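Local coordinates for nitrogenase iron-molybdenum cofactor biosynthesis protein NifB (Methanothermobacter thermautotrophicus, PDB 7JMA) that probably catalyses the radical SAM-dependent carbide insertion that fuses two [4Fe-4S] clusters into the [8Fe-9S-C] precursor of the nitrogenase iron-molybdenum cofactor, at residues 196-199 / 200-203. Residues are numbered along the deposited sequence; the frame is centred on the assembly and turned at random.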
ATOM      1  N   VAL A 196       6.656   3.852   6.574  1.00 31.99           N
ATOM      2  CA  VAL A 196       6.587   4.087   8.014  1.00 34.51           C
ATOM      3  C   VAL A 196       7.965   4.485   8.525  1.00 34.66           C
ATOM      4  O   VAL A 196       8.956   3.770   8.323  1.00 36.70           O
ATOM      5  CB  VAL A 196       6.064   2.843   8.747  1.00 34.93           C
ATOM      6  CG1 VAL A 196       6.026   3.086  10.269  1.00 37.15           C
ATOM      7  CG2 VAL A 196       4.682   2.455   8.209  1.00 39.44           C
ATOM      8  N   LEU A 197       8.030   5.625   9.202  1.00 37.19           N
ATOM      9  CA  LEU A 197       9.286   6.110   9.758  1.00 36.23           C
ATOM     10  C   LEU A 197       9.519   5.413  11.094  1.00 39.49           C
ATOM     11  O   LEU A 197       8.776   5.634  12.051  1.00 37.68           O
ATOM     12  CB  LEU A 197       9.233   7.624   9.913  1.00 37.94           C
ATOM     13  CG  LEU A 197      10.442   8.281  10.560  1.00 48.02           C
ATOM     14  CD1 LEU A 197      11.685   7.922   9.778  1.00 53.21           C
ATOM     15  CD2 LEU A 197      10.236   9.782  10.597  1.00 50.42           C
ATOM     16  N   ILE A 198      10.534   4.558  11.153  1.00 43.30           N
ATOM     17  CA  ILE A 198      10.847   3.802  12.362  1.00 44.01           C
ATOM     18  C   ILE A 198      12.152   4.348  12.922  1.00 48.25           C
ATOM     19  O   ILE A 198      13.232   4.030  12.400  1.00 49.16           O
ATOM     20  CB  ILE A 198      10.955   2.293  12.092  1.00 36.50           C
ATOM     21  CG1 ILE A 198       9.674   1.750  11.458  1.00 39.32           C
ATOM     22  CG2 ILE A 198      11.237   1.543  13.405  1.00 46.17           C
ATOM     23  CD1 ILE A 198       9.891   0.508  10.611  1.00 36.89           C
ATOM     24  N   PRO A 199      12.099   5.165  13.969  1.00 47.66           N
ATOM     25  CA  PRO A 199      13.328   5.763  14.503  1.00 55.18           C
ATOM     26  C   PRO A 199      14.313   4.686  14.927  1.00 51.42           C
ATOM     27  O   PRO A 199      13.950   3.712  15.590  1.00 55.16           O
ATOM     28  CB  PRO A 199      12.830   6.583  15.697  1.00 60.03           C
ATOM     29  CG  PRO A 199      11.393   6.834  15.401  1.00 59.34           C
ATOM     30  CD  PRO A 199      10.903   5.614  14.695  1.00 50.18           C
ATOM     31  N   GLY A 200      15.563   4.853  14.511  1.00 53.15           N
ATOM     32  CA  GLY A 200      16.598   3.902  14.846  1.00 59.19           C
ATOM     33  C   GLY A 200      16.626   2.662  13.989  1.00 58.50           C
ATOM     34  O   GLY A 200      17.423   1.759  14.261  1.00 62.64           O
ATOM     35  N   LEU A 201      15.776   2.578  12.965  1.00 47.32           N
ATOM     36  CA  LEU A 201      15.767   1.416  12.089  1.00 44.05           C
ATOM     37  C   LEU A 201      15.866   1.836  10.630  1.00 47.33           C
ATOM     38  O   LEU A 201      16.775   1.396   9.919  1.00 54.59           O
ATOM     39  CB  LEU A 201      14.507   0.574  12.316  1.00 44.51           C
ATOM     40  CG  LEU A 201      14.450  -0.774  11.600  1.00 50.77           C
ATOM     41  CD1 LEU A 201      15.710  -1.578  11.884  1.00 55.69           C
ATOM     42  CD2 LEU A 201      13.224  -1.554  12.056  1.00 52.23           C
ATOM     43  N   ASN A 202      14.938   2.675  10.164  1.00 50.79           N
ATOM     44  CA  ASN A 202      14.974   3.134   8.781  1.00 47.00           C
ATOM     45  C   ASN A 202      14.960   4.655   8.651  1.00 51.24           C
ATOM     46  O   ASN A 202      14.742   5.162   7.547  1.00 49.68           O
ATOM     47  CB  ASN A 202      13.812   2.519   7.976  1.00 42.68           C
ATOM     48  CG  ASN A 202      12.442   3.070   8.379  1.00 43.27           C
ATOM     49  OD1 ASN A 202      12.319   3.879   9.304  1.00 45.23           O
ATOM     50  ND2 ASN A 202      11.404   2.621   7.682  1.00 37.53           N
ATOM     51  N   ASP A 203      15.214   5.393   9.738  1.00 57.75           N
ATOM     52  CA  ASP A 203      15.038   6.845   9.708  1.00 63.51           C
ATOM     53  C   ASP A 203      15.965   7.516   8.701  1.00 59.46           C
ATOM     54  O   ASP A 203      15.560   8.461   8.013  1.00 60.12           O
ATOM     55  CB  ASP A 203      15.257   7.436  11.101  1.00 73.06           C
ATOM     56  CG  ASP A 203      16.337   6.715  11.879  1.00 82.08           C
ATOM     57  OD1 ASP A 203      17.324   6.258  11.266  1.00 88.09           O
ATOM     58  OD2 ASP A 203      16.201   6.618  13.114  1.00 88.70           O
TER
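The carbonyl oxygen of Ile-198 takes two backbone N-H groups, Leu-201 N at 3.0 Å and Asn-202 N at 3.1 Å. The first closes a type II beta turn over Pro-199 and Gly-200, the latter with a positive phi (81°); the second, one residue further on, adds an i+4 to i bond to the same oxygen. Asn-202 then folds back on the strand end. With its CG set between the backbone N and the carbonyl carbon (chi1 70°), its amide spans Leu-197 and uses both ends: ND2 gives a nearly straight hydrogen bond, almost in the amide plane, to Val-196 O at 2.8 Å, and OD1 receives Ile-198 N at 2.7 Å, with the donor tilted 19° from the carbonyl plane. ND2 also donates to Asn-143 O, while Asn-143 OD1 accepts from Val-196 N.

Ile-198 and Leu-201 run side by side, CG2 of the former 3.6 Å from CB of the latter, and Leu-197 CD1 rests 3.5 Å from CA of Asp-203. Leu-197 continues onto Ile-243 and Val-246 of helix 240-251.

The turn begins the loop from strand 190-197 to helix 206-216, at the C-terminal end of the radical SAM partial TIM barrel, where the cluster site lies. Ile-198 is about 7 Å, side chain to side chain, from Cys-42, which binds a [4Fe-4S] cluster in another structure of this protein; none is bound here. Because both ends of the Asn-202 amide are bonded, its flip state is settled, and it probably replaces strand pairing on this edge, while Leu-197 bonds to Ile-224 and Leu-226.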